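Long-range contacts in PTS EIIA type-4 domain-containing protein (Streptococcus agalactiae NEM316, PDB 4TKZ), which probably passes a phosphoryl group along the bacterial phosphotransferase system during sugar uptake, as an EIIA component of the mannose type: residues Phe12-Leu17 / Gly32-Ala37; Ile2-Val7 / Leu59-Leu64; Thr68-Ser73 / Val87-Asn92; Gly25-Val30 / Glu98-Arg103. All coordinates share one frame; numbering follows the deposited sequence.

Interaction 1: Phe12-Leu17 / Gly32-Ala37; sequences FPDGIL and GINFIA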
loop_
_atom_site.group_PDB
_atom_site.type_symbol
_atom_site.label_atom_id
_atom_site.label_comp_id
_atom_site.label_asym_id
_atom_site.label_seq_id
_atom_site.Cartn_x
_atom_site.Cartn_y
_atom_site.Cartn_z
ATOM N N PHE A 12 8.596 3.589 1.459
ATOM C CA PHE A 12 7.377 2.760 1.454
ATOM C C PHE A 12 7.663 1.362 2.026
ATOM O O PHE A 12 6.910 0.903 2.875
ATOM C CB PHE A 12 6.837 2.698 0.006
ATOM C CG PHE A 12 5.504 1.962 -0.196
ATOM C CD1 PHE A 12 5.273 0.677 0.292
ATOM C CD2 PHE A 12 4.532 2.538 -1.002
ATOM C CE1 PHE A 12 4.075 0.021 0.044
ATOM C CE2 PHE A 12 3.323 1.894 -1.253
ATOM C CZ PHE A 12 3.097 0.632 -0.731
ATOM N N PRO A 13 8.730 0.670 1.566
ATOM C CA PRO A 13 8.928 -0.651 2.184
ATOM C C PRO A 13 9.115 -0.587 3.698
ATOM O O PRO A 13 8.503 -1.395 4.405
ATOM C CB PRO A 13 10.210 -1.160 1.513
ATOM C CG PRO A 13 10.177 -0.519 0.158
ATOM C CD PRO A 13 9.682 0.878 0.448
ATOM N N ASP A 14 9.919 0.351 4.194
ATOM C CA ASP A 14 10.099 0.468 5.640
ATOM C C ASP A 14 8.788 0.763 6.335
ATOM O O ASP A 14 8.525 0.247 7.418
ATOM C CB ASP A 14 11.075 1.589 5.984
ATOM C CG ASP A 14 12.503 1.214 5.723
ATOM O OD1 ASP A 14 12.798 0.005 5.655
ATOM O OD2 ASP A 14 13.324 2.143 5.591
ATOM N N GLY A 15 7.981 1.620 5.717
ATOM C CA GLY A 15 6.727 2.032 6.317
ATOM C C GLY A 15 5.720 0.902 6.398
ATOM O O GLY A 15 5.078 0.715 7.435
ATOM N N ILE A 16 5.559 0.146 5.316
ATOM C CA ILE A 16 4.596 -0.961 5.345
ATOM C C ILE A 16 5.109 -2.106 6.226
ATOM O O ILE A 16 4.320 -2.811 6.864
ATOM C CB ILE A 16 4.183 -1.445 3.928
ATOM C CG1 ILE A 16 2.880 -2.251 4.003
ATOM C CG2 ILE A 16 5.287 -2.263 3.266
ATOM C CD1 ILE A 16 2.261 -2.507 2.651
ATOM N N LEU A 17 6.429 -2.263 6.299
ATOM C CA LEU A 17 7.022 -3.226 7.227
ATOM C C LEU A 17 6.765 -2.848 8.683
ATOM O O LEU A 17 6.590 -3.721 9.538
ATOM C CB LEU A 17 8.529 -3.385 6.971
ATOM C CG LEU A 17 8.871 -4.235 5.760
ATOM C CD1 LEU A 17 10.366 -4.148 5.466
ATOM C CD2 LEU A 17 8.433 -5.678 6.000
ATOM N N GLY A 32 12.834 -5.586 2.974
ATOM C CA GLY A 32 12.430 -4.448 2.173
ATOM C C GLY A 32 13.620 -3.869 1.440
ATOM O O GLY A 32 14.729 -3.806 1.980
ATOM N N ILE A 33 13.392 -3.473 0.195
ATOM C CA ILE A 33 14.370 -2.705 -0.547
ATOM C C ILE A 33 13.773 -1.331 -0.826
ATOM O O ILE A 33 12.851 -1.192 -1.635
ATOM C CB ILE A 33 14.760 -3.425 -1.860
ATOM C CG1 ILE A 33 15.369 -4.791 -1.537
ATOM C CG2 ILE A 33 15.730 -2.591 -2.649
ATOM C CD1 ILE A 33 15.764 -5.621 -2.758
ATOM N N ASN A 34 14.303 -0.317 -0.150
ATOM C CA ASN A 34 13.815 1.042 -0.317
ATOM C C ASN A 34 14.443 1.735 -1.522
ATOM O O ASN A 34 15.636 2.032 -1.517
ATOM C CB ASN A 34 14.074 1.860 0.956
ATOM C CG ASN A 34 13.406 1.262 2.186
ATOM O OD1 ASN A 34 12.206 1.428 2.393
ATOM N ND2 ASN A 34 14.187 0.581 3.015
ATOM N N PHE A 35 13.633 1.989 -2.547
ATOM C CA PHE A 35 14.093 2.674 -3.752
ATOM C C PHE A 35 14.033 4.175 -3.519
ATOM O O PHE A 35 13.063 4.836 -3.892
ATOM C CB PHE A 35 13.227 2.286 -4.951
ATOM C CG PHE A 35 13.655 2.916 -6.252
ATOM C CD1 PHE A 35 15.001 2.982 -6.604
ATOM C CD2 PHE A 35 12.710 3.421 -7.134
ATOM C CE1 PHE A 35 15.401 3.550 -7.811
ATOM C CE2 PHE A 35 13.092 3.992 -8.346
ATOM C CZ PHE A 35 14.448 4.060 -8.686
ATOM N N ILE A 36 15.085 4.707 -2.907
ATOM C CA ILE A 36 15.080 6.098 -2.466
ATOM C C ILE A 36 15.723 7.017 -3.499
ATOM O O ILE A 36 16.369 6.558 -4.445
ATOM C CB ILE A 36 15.809 6.256 -1.118
ATOM C CG1 ILE A 36 17.293 5.915 -1.277
ATOM C CG2 ILE A 36 15.165 5.376 -0.041
ATOM C CD1 ILE A 36 18.114 6.182 -0.046
ATOM N N ALA A 37 15.534 8.320 -3.319
ATOM C CA ALA A 37 16.139 9.306 -4.201
ATOM C C ALA A 37 17.645 9.130 -4.204
ATOM O O ALA A 37 18.269 9.009 -3.148
ATOM C CB ALA A 37 15.778 10.711 -3.769
#
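The flat side-chain amide of N34 meets D14 by its edge: the carboxylate OD1 of D14 lies only 11° out of the amide plane. The carboxylate is met obliquely, N34 ND2 standing above its plane at 3.0 Å from D14 OD1, with the two planes turned 58° apart. The other corner of the same amide edge is also used. N34 OD1 accepts the backbone N of D14 at 3.1 Å on a lone pair, in its own carbonyl plane, so two bonds running in opposite senses fix the rotation of the amide. P13 packs alongside; its CD is 3.2 Å from N34 OD1 and its CG is 3.3 Å from the backbone O of I33.

These residues belong to the beta-alpha-beta unit of strand 3-9, helix 12-24 and strand 30-35, and the bonds tie the first turn of the helix to the last part of the second strand. The segment axes run at 139°, roughly antiparallel, with P13 facing G32 at 5.2 Å between their CA atoms. Beyond that pair, L17 CD1 rests 3.8 Å from G32 N, over backbone that carries no side chain. D14 has a second polar partner, since its OD2 is hydrogen-bonded to the ND2 of N11 in the loop before the helix.

Interaction 2: Ile2-Val7 / Leu59-Leu64; sequences IKIIIV and LVLTDL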
loop_
_atom_site.group_PDB
_atom_site.type_symbol
_atom_site.label_atom_id
_atom_site.label_comp_id
_atom_site.label_asym_id
_atom_site.label_seq_id
_atom_site.Cartn_x
_atom_site.Cartn_y
_atom_site.Cartn_z
ATOM N N ILE A 2 8.926 -19.576 1.955
ATOM C CA ILE A 2 8.725 -18.624 0.867
ATOM C C ILE A 2 9.210 -17.266 1.346
ATOM O O ILE A 2 8.662 -16.714 2.301
ATOM C CB ILE A 2 7.244 -18.533 0.451
ATOM C CG1 ILE A 2 6.789 -19.853 -0.180
ATOM C CG2 ILE A 2 7.029 -17.382 -0.523
ATOM C CD1 ILE A 2 5.274 -20.059 -0.205
ATOM N N LYS A 3 10.255 -16.736 0.716
ATOM C CA LYS A 3 10.786 -15.434 1.112
ATOM C C LYS A 3 9.972 -14.295 0.495
ATOM O O LYS A 3 9.638 -14.330 -0.693
ATOM C CB LYS A 3 12.268 -15.306 0.729
ATOM C CG LYS A 3 12.875 -13.976 1.157
ATOM C CD LYS A 3 14.363 -13.904 0.909
ATOM C CE LYS A 3 14.887 -12.513 1.214
ATOM N NZ LYS A 3 16.374 -12.499 1.370
ATOM N N ILE A 4 9.648 -13.291 1.308
ATOM C CA ILE A 4 8.867 -12.137 0.856
ATOM C C ILE A 4 9.765 -10.921 0.716
ATOM O O ILE A 4 10.421 -10.516 1.676
ATOM C CB ILE A 4 7.724 -11.832 1.861
ATOM C CG1 ILE A 4 6.765 -13.012 1.925
ATOM C CG2 ILE A 4 6.955 -10.561 1.472
ATOM C CD1 ILE A 4 5.718 -12.892 3.024
ATOM N N ILE A 5 9.798 -10.341 -0.482
ATOM C CA ILE A 5 10.628 -9.174 -0.715
ATOM C C ILE A 5 9.765 -8.014 -1.172
ATOM O O ILE A 5 9.026 -8.114 -2.161
ATOM C CB ILE A 5 11.699 -9.466 -1.784
ATOM C CG1 ILE A 5 12.517 -10.687 -1.379
ATOM C CG2 ILE A 5 12.616 -8.259 -1.985
ATOM C CD1 ILE A 5 13.609 -11.068 -2.414
ATOM N N ILE A 6 9.869 -6.906 -0.451
ATOM C CA ILE A 6 9.118 -5.704 -0.773
ATOM C C ILE A 6 10.018 -4.665 -1.431
ATOM O O ILE A 6 10.993 -4.195 -0.818
ATOM C CB ILE A 6 8.516 -5.089 0.501
ATOM C CG1 ILE A 6 7.628 -6.101 1.229
ATOM C CG2 ILE A 6 7.696 -3.843 0.166
ATOM C CD1 ILE A 6 7.145 -5.610 2.603
ATOM N N VAL A 7 9.697 -4.305 -2.673
ATOM C CA VAL A 7 10.447 -3.276 -3.382
ATOM C C VAL A 7 9.517 -2.141 -3.763
ATOM O O VAL A 7 8.523 -2.358 -4.459
ATOM C CB VAL A 7 11.098 -3.830 -4.671
ATOM C CG1 VAL A 7 12.181 -2.881 -5.147
ATOM C CG2 VAL A 7 11.652 -5.214 -4.421
ATOM N N LEU A 59 8.472 -14.427 -3.235
ATOM C CA LEU A 59 7.379 -13.558 -3.622
ATOM C C LEU A 59 7.848 -12.119 -3.509
ATOM O O LEU A 59 8.220 -11.664 -2.428
ATOM C CB LEU A 59 6.146 -13.811 -2.741
ATOM C CG LEU A 59 4.941 -12.904 -3.012
ATOM C CD1 LEU A 59 4.438 -13.028 -4.449
ATOM C CD2 LEU A 59 3.826 -13.201 -2.031
ATOM N N VAL A 60 7.820 -11.404 -4.627
ATOM C CA VAL A 60 8.228 -10.006 -4.646
ATOM C C VAL A 60 7.021 -9.085 -4.751
ATOM O O VAL A 60 6.268 -9.108 -5.743
ATOM C CB VAL A 60 9.186 -9.690 -5.801
ATOM C CG1 VAL A 60 9.631 -8.237 -5.695
ATOM C CG2 VAL A 60 10.389 -10.631 -5.784
ATOM N N LEU A 61 6.831 -8.267 -3.721
ATOM C CA LEU A 61 5.693 -7.366 -3.701
ATOM C C LEU A 61 6.155 -5.956 -4.040
ATOM O O LEU A 61 6.970 -5.375 -3.332
ATOM C CB LEU A 61 5.033 -7.403 -2.318
ATOM C CG LEU A 61 4.745 -8.839 -1.869
ATOM C CD1 LEU A 61 4.112 -8.831 -0.471
ATOM C CD2 LEU A 61 3.823 -9.521 -2.883
ATOM N N THR A 62 5.637 -5.397 -5.126
ATOM C CA THR A 62 6.096 -4.080 -5.551
ATOM C C THR A 62 4.971 -3.100 -5.617
ATOM O O THR A 62 3.815 -3.493 -5.753
ATOM C CB THR A 62 6.745 -4.118 -6.943
ATOM O OG1 THR A 62 5.738 -4.362 -7.939
ATOM C CG2 THR A 62 7.810 -5.204 -6.995
ATOM N N ASP A 63 5.305 -1.816 -5.565
ATOM C CA ASP A 63 4.266 -0.813 -5.390
ATOM C C ASP A 63 3.394 -0.582 -6.609
ATOM O O ASP A 63 2.167 -0.587 -6.511
ATOM C CB ASP A 63 4.828 0.512 -4.851
ATOM C CG ASP A 63 5.994 1.052 -5.654
ATOM O OD1 ASP A 63 6.499 0.373 -6.574
ATOM O OD2 ASP A 63 6.417 2.189 -5.349
ATOM N N LEU A 64 4.029 -0.416 -7.760
ATOM C CA LEU A 64 3.370 0.247 -8.868
ATOM C C LEU A 64 3.740 -0.401 -10.195
ATOM O O LEU A 64 4.916 -0.518 -10.527
ATOM C CB LEU A 64 3.786 1.716 -8.854
ATOM C CG LEU A 64 2.958 2.762 -9.583
ATOM C CD1 LEU A 64 1.511 2.760 -9.087
ATOM C CD2 LEU A 64 3.601 4.123 -9.374
#
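The two inner strands of the four-stranded parallel sheet pair here, I4 to V7 of strand 3-9 lying in register beside L59 to T62 of strand 57-62. The bonds step from one strand to the other and back: L59 N to K3 O, I5 N to L59 O, L61 N to I5 O and V7 N to L61 O, all within 2.7 to 3.0 Å. The next step, D63 N to V7 O, is weak at 3.4 Å, as expected where the second strand gives way to loop. The short segment axes run 22° apart; the first two bonds are nearly straight, while V7 N comes to L61 O tilted from the carbonyl plane.

On the face carrying I4, I6, L59 and L61, CG2 of I4 touches CD1 of L61 at 3.9 Å; a chi1 of -63° sets CG1 beside the backbone N and CG2 on the carbonyl side, toward L61. On the face of I5, V7, V60 and T62, V7 CG2 meets V60 CG1 at 3.9 Å.

Helices 12-24 and 93-102 cover the I4 and I6 face, and helix 68-76 packs on V7, V60 and T62. T62 OG1 is hydrogen-bonded to the L88 backbone in strand 84-89, while D63 OD2 is hydrogen-bonded to H9 ND1 at the C-terminal end of the paired strands.

Interaction 3: Thr68-Ser73 / Val87-Asn92; sequences TPFNVS and VLSGLN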
loop_
_atom_site.group_PDB
_atom_site.type_symbol
_atom_site.label_atom_id
_atom_site.label_comp_id
_atom_site.label_asym_id
_atom_site.label_seq_id
_atom_site.Cartn_x
_atom_site.Cartn_y
_atom_site.Cartn_z
ATOM N N THR A 68 10.036 1.343 -11.584
ATOM C CA THR A 68 11.364 0.716 -11.495
ATOM C C THR A 68 11.396 -0.545 -10.619
ATOM O O THR A 68 11.907 -1.574 -11.054
ATOM C CB THR A 68 12.451 1.733 -11.095
ATOM O OG1 THR A 68 12.591 2.690 -12.149
ATOM C CG2 THR A 68 13.809 1.052 -10.850
ATOM N N PRO A 69 10.838 -0.485 -9.391
ATOM C CA PRO A 69 10.804 -1.717 -8.597
ATOM C C PRO A 69 10.138 -2.887 -9.310
ATOM O O PRO A 69 10.638 -4.013 -9.212
ATOM C CB PRO A 69 9.956 -1.313 -7.378
ATOM C CG PRO A 69 10.237 0.126 -7.203
ATOM C CD PRO A 69 10.361 0.673 -8.610
ATOM N N PHE A 70 9.022 -2.642 -9.992
ATOM C CA PHE A 70 8.321 -3.724 -10.663
ATOM C C PHE A 70 9.150 -4.173 -11.872
ATOM O O PHE A 70 9.368 -5.373 -12.084
ATOM C CB PHE A 70 6.940 -3.265 -11.121
ATOM C CG PHE A 70 6.190 -4.297 -11.907
ATOM C CD1 PHE A 70 5.459 -5.290 -11.266
ATOM C CD2 PHE A 70 6.224 -4.277 -13.297
ATOM C CE1 PHE A 70 4.772 -6.248 -12.000
ATOM C CE2 PHE A 70 5.538 -5.222 -14.038
ATOM C CZ PHE A 70 4.817 -6.209 -13.397
ATOM N N ASN A 71 9.616 -3.208 -12.652
ATOM C CA ASN A 71 10.381 -3.519 -13.868
ATOM C C ASN A 71 11.665 -4.309 -13.600
ATOM O O ASN A 71 11.947 -5.317 -14.264
ATOM C CB ASN A 71 10.712 -2.231 -14.636
ATOM C CG ASN A 71 9.480 -1.569 -15.243
ATOM O OD1 ASN A 71 8.404 -2.164 -15.329
ATOM N ND2 ASN A 71 9.641 -0.319 -15.668
ATOM N N VAL A 72 12.449 -3.845 -12.633
ATOM C CA VAL A 72 13.654 -4.560 -12.220
ATOM C C VAL A 72 13.327 -5.948 -11.683
ATOM O O VAL A 72 14.021 -6.908 -11.992
ATOM C CB VAL A 72 14.441 -3.775 -11.152
ATOM C CG1 VAL A 72 15.439 -4.671 -10.442
ATOM C CG2 VAL A 72 15.148 -2.587 -11.770
ATOM N N SER A 73 12.280 -6.054 -10.863
ATOM C CA SER A 73 11.926 -7.342 -10.288
ATOM C C SER A 73 11.459 -8.337 -11.353
ATOM O O SER A 73 11.843 -9.512 -11.329
ATOM C CB SER A 73 10.858 -7.170 -9.203
ATOM O OG SER A 73 11.328 -6.281 -8.206
ATOM N N VAL A 87 6.201 -11.933 -9.094
ATOM C CA VAL A 87 6.296 -10.484 -8.961
ATOM C C VAL A 87 4.914 -9.861 -9.069
ATOM O O VAL A 87 4.267 -9.941 -10.122
ATOM C CB VAL A 87 7.197 -9.886 -10.057
ATOM C CG1 VAL A 87 7.296 -8.370 -9.911
ATOM C CG2 VAL A 87 8.590 -10.535 -10.012
ATOM N N LEU A 88 4.451 -9.244 -7.979
ATOM C CA LEU A 88 3.163 -8.554 -8.000
ATOM C C LEU A 88 3.347 -7.039 -7.924
ATOM O O LEU A 88 4.292 -6.554 -7.299
ATOM C CB LEU A 88 2.269 -8.999 -6.827
ATOM C CG LEU A 88 2.076 -10.489 -6.558
ATOM C CD1 LEU A 88 0.987 -10.702 -5.481
ATOM C CD2 LEU A 88 1.718 -11.220 -7.842
ATOM N N SER A 89 2.451 -6.298 -8.579
ATOM C CA SER A 89 2.305 -4.863 -8.338
ATOM C C SER A 89 1.036 -4.646 -7.508
ATOM O O SER A 89 0.280 -5.593 -7.279
ATOM C CB SER A 89 2.200 -4.092 -9.644
ATOM O OG SER A 89 1.062 -4.494 -10.382
ATOM N N GLY A 90 0.813 -3.409 -7.063
ATOM C CA GLY A 90 -0.418 -3.040 -6.368
ATOM C C GLY A 90 -0.374 -3.259 -4.870
ATOM O O GLY A 90 -1.415 -3.360 -4.226
ATOM N N LEU A 91 0.837 -3.326 -4.319
ATOM C CA LEU A 91 1.049 -3.695 -2.918
ATOM C C LEU A 91 0.197 -2.882 -1.953
ATOM O O LEU A 91 0.277 -1.652 -1.935
ATOM C CB LEU A 91 2.527 -3.529 -2.545
ATOM C CG LEU A 91 2.873 -3.605 -1.054
ATOM C CD1 LEU A 91 2.507 -4.973 -0.482
ATOM C CD2 LEU A 91 4.349 -3.320 -0.839
ATOM N N ASN A 92 -0.638 -3.579 -1.189
ATOM C CA ASN A 92 -1.370 -2.975 -0.056
ATOM C C ASN A 92 -1.149 -3.809 1.201
ATOM O O ASN A 92 -0.487 -4.839 1.138
ATOM C CB ASN A 92 -2.857 -2.719 -0.367
ATOM C CG ASN A 92 -3.611 -3.966 -0.791
ATOM O OD1 ASN A 92 -3.234 -5.082 -0.451
ATOM N ND2 ASN A 92 -4.719 -3.767 -1.518
#
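V87 points its side chain from strand 84-89 toward helix 68-76, and its two methyls part company beyond CB. Chi1 is 180°, which puts CG1 anti to the backbone N and CG2 beside it. CG1 settles between two helix residues, 3.8 Å from the CB of S73 and 3.8 Å from the CD1 of F70. CG2 reaches farther along the helix and lies 3.7 Å from the backbone O of S73.

The F70 ring comes to the strand by its CD1 and CE1 side. The same CD1 is 3.8 Å from the CB of S89, so one flank of the ring bridges V87 and S89, with the carbonyl carbon of L88 at the ring edge, near its plane. V87 and F70 cross at a slant.

The segments run nearly antiparallel, at 161° with their axes 8.8 Å apart, as helix and following strand do in the beta-alpha-beta unit of strand 57-62, helix 68-76 and strand 84-89. L88 and S89 pair antiparallel with a strand of the second subunit, continuing the sheet.

No hydrogen bond crosses the contact. S73 OG turns back to the backbone O of P69 at 2.6 Å, and S89 OG is bonded to the backbone O of G123 of the second subunit. With both hydroxyls bonded away from it, the serine side chains meet the contact through CB, which implies van der Waals packing, largely apolar.

Interaction 4: Gly25-Val30 / Glu98-Arg103; sequences GHQEYV and EAVLSR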
loop_
_atom_site.group_PDB
_atom_site.type_symbol
_atom_site.label_atom_id
_atom_site.label_comp_id
_atom_site.label_asym_id
_atom_site.label_seq_id
_atom_site.Cartn_x
_atom_site.Cartn_y
_atom_site.Cartn_z
ATOM N N GLY A 25 4.261 -8.489 14.616
ATOM C CA GLY A 25 5.577 -8.659 15.211
ATOM C C GLY A 25 6.590 -8.949 14.121
ATOM O O GLY A 25 6.251 -8.926 12.943
ATOM N N HIS A 26 7.827 -9.239 14.506
ATOM C CA HIS A 26 8.880 -9.468 13.521
ATOM C C HIS A 26 8.731 -10.815 12.814
ATOM O O HIS A 26 8.447 -11.829 13.449
ATOM C CB HIS A 26 10.253 -9.357 14.182
ATOM C CG HIS A 26 11.394 -9.581 13.239
ATOM N ND1 HIS A 26 12.097 -10.764 13.191
ATOM C CD2 HIS A 26 11.949 -8.773 12.307
ATOM C CE1 HIS A 26 13.039 -10.676 12.269
ATOM N NE2 HIS A 26 12.969 -9.479 11.716
ATOM N N GLN A 27 8.934 -10.825 11.497
ATOM C CA GLN A 27 8.736 -12.034 10.714
ATOM C C GLN A 27 10.064 -12.484 10.146
ATOM O O GLN A 27 10.952 -11.655 9.947
ATOM C CB GLN A 27 7.757 -11.754 9.577
ATOM C CG GLN A 27 6.404 -11.246 10.048
ATOM C CD GLN A 27 5.664 -12.271 10.877
ATOM O OE1 GLN A 27 5.576 -13.446 10.508
ATOM N NE2 GLN A 27 5.127 -11.836 12.008
ATOM N N GLU A 28 10.210 -13.787 9.903
ATOM C CA GLU A 28 11.406 -14.315 9.228
ATOM C C GLU A 28 11.259 -14.190 7.722
ATOM O O GLU A 28 10.146 -14.251 7.200
ATOM C CB GLU A 28 11.621 -15.792 9.573
ATOM C CG GLU A 28 11.690 -16.091 11.061
ATOM C CD GLU A 28 11.127 -17.463 11.399
ATOM O OE1 GLU A 28 11.312 -18.402 10.589
ATOM O OE2 GLU A 28 10.490 -17.597 12.469
ATOM N N TYR A 29 12.382 -14.037 7.022
ATOM C CA TYR A 29 12.367 -14.070 5.567
ATOM C C TYR A 29 11.423 -13.049 4.946
ATOM O O TYR A 29 10.673 -13.357 4.020
ATOM C CB TYR A 29 12.023 -15.474 5.093
ATOM C CG TYR A 29 12.947 -16.502 5.693
ATOM C CD1 TYR A 29 14.296 -16.496 5.379
ATOM C CD2 TYR A 29 12.481 -17.462 6.584
ATOM C CE1 TYR A 29 15.157 -17.417 5.916
ATOM C CE2 TYR A 29 13.341 -18.396 7.132
ATOM C CZ TYR A 29 14.680 -18.365 6.784
ATOM O OH TYR A 29 15.556 -19.281 7.313
ATOM N N VAL A 30 11.460 -11.833 5.476
ATOM C CA VAL A 30 10.712 -10.729 4.906
ATOM C C VAL A 30 11.644 -9.531 4.892
ATOM O O VAL A 30 12.078 -9.075 5.948
ATOM C CB VAL A 30 9.458 -10.395 5.762
ATOM C CG1 VAL A 30 8.746 -9.177 5.199
ATOM C CG2 VAL A 30 8.515 -11.592 5.828
ATOM N N GLU A 98 -1.600 -11.264 3.890
ATOM C CA GLU A 98 -1.978 -12.572 3.353
ATOM C C GLU A 98 -0.756 -13.431 3.060
ATOM O O GLU A 98 -0.729 -14.623 3.381
ATOM C CB GLU A 98 -2.809 -12.430 2.076
ATOM C CG GLU A 98 -3.508 -13.740 1.682
ATOM C CD GLU A 98 -4.562 -14.154 2.710
ATOM O OE1 GLU A 98 -5.657 -13.573 2.689
ATOM O OE2 GLU A 98 -4.294 -15.054 3.536
ATOM N N ALA A 99 0.256 -12.827 2.449
ATOM C CA ALA A 99 1.465 -13.572 2.120
ATOM C C ALA A 99 2.102 -14.113 3.398
ATOM O O ALA A 99 2.476 -15.291 3.474
ATOM C CB ALA A 99 2.446 -12.701 1.343
ATOM N N VAL A 100 2.197 -13.251 4.407
ATOM C CA VAL A 100 2.812 -13.619 5.677
ATOM C C VAL A 100 2.006 -14.701 6.396
ATOM O O VAL A 100 2.549 -15.714 6.838
ATOM C CB VAL A 100 2.953 -12.392 6.589
ATOM C CG1 VAL A 100 3.285 -12.816 8.028
ATOM C CG2 VAL A 100 4.003 -11.429 6.038
ATOM N N LEU A 101 0.702 -14.494 6.501
ATOM C CA LEU A 101 -0.121 -15.422 7.273
ATOM C C LEU A 101 -0.429 -16.745 6.559
ATOM O O LEU A 101 -0.794 -17.727 7.203
ATOM C CB LEU A 101 -1.410 -14.739 7.729
ATOM C CG LEU A 101 -1.217 -13.605 8.738
ATOM C CD1 LEU A 101 -2.513 -12.826 8.907
ATOM C CD2 LEU A 101 -0.726 -14.148 10.082
ATOM N N SER A 102 -0.267 -16.787 5.240
ATOM C CA SER A 102 -0.644 -17.991 4.497
ATOM C C SER A 102 0.516 -18.774 3.882
ATOM O O SER A 102 0.335 -19.925 3.474
ATOM C CB SER A 102 -1.672 -17.657 3.410
ATOM O OG SER A 102 -2.949 -17.406 3.969
ATOM N N ARG A 103 1.698 -18.169 3.807
ATOM C CA ARG A 103 2.818 -18.817 3.110
ATOM C C ARG A 103 3.189 -20.169 3.722
ATOM O O ARG A 103 3.666 -21.076 3.023
ATOM C CB ARG A 103 4.042 -17.909 3.086
ATOM C CG ARG A 103 4.580 -17.548 4.463
ATOM C CD ARG A 103 5.808 -16.667 4.327
ATOM N NE ARG A 103 6.212 -16.085 5.604
ATOM C CZ ARG A 103 7.373 -15.468 5.788
ATOM N NH1 ARG A 103 8.230 -15.359 4.778
ATOM N NH2 ARG A 103 7.677 -14.969 6.971
#
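The backbone O of E28 is gripped by both terminal nitrogens of R103. R103 NH2 donates the short, fairly straight bond, 2.6 Å with 160° at the hydrogen, and lies in the carbonyl plane, while R103 NH1 adds a weak bond at 3.3 Å. NH1 also donates to the backbone O of Y29 at 3.2 Å, approaching that carbonyl from above its plane. The guanidinium thus meets two successive carbonyls by its edge. Y29 has left-handed backbone angles, and this turn accompanies the presentation of both oxygens to one group.

R103 gets there with CG set between the backbone N and the carbonyl carbon (chi1 61°) and the rest of the chain extended to NE. V30 CG2 sits 3.7 Å from R103 NH2, oblique to the guanidinium plane. Earlier on the helix, V100 is crossed by the bent loop side chain of Q27, its CG1 3.4 Å from Q27 OE1. Q27 NE2 hydrogen-bonds to G25 O at 3.3 Å from above the carbonyl plane, limiting rotation of the amide. The E28 carboxylate stays clear of the arginine, though the opposite charges might attract at longer range.

The contact joins the loop between helix 12-24 and strand 30-35 to the end of helix 93-102. R103 NH1 further reaches the I2 backbone O, V30 and V100 both pack on I4 of strand 3-9, and L20 of helix 12-24 touches Q27 and V100.

Interactions 2 and 3 are buried throughout, but interaction 2 is held by backbone bonds between strands, whereas interaction 3 relies on side-chain packing of a helix on the sheet. Interaction 1 is partly buried and adds a side-chain amide and carboxylate to its helix-on-strand packing; interaction 4, at the surface, turns on one arginine and loop carbonyls. The centre of interaction 2 is about 1 Å from the centre of the chain, and it touches the others: I33 N pairs with I6 O, L88 N with V60 O, and I4 N with Y29 O. Interactions 3 and 4 do not touch, their nearest atoms about 7 Å apart. Interactions 1 and 3 each join elements of a beta-alpha-beta unit.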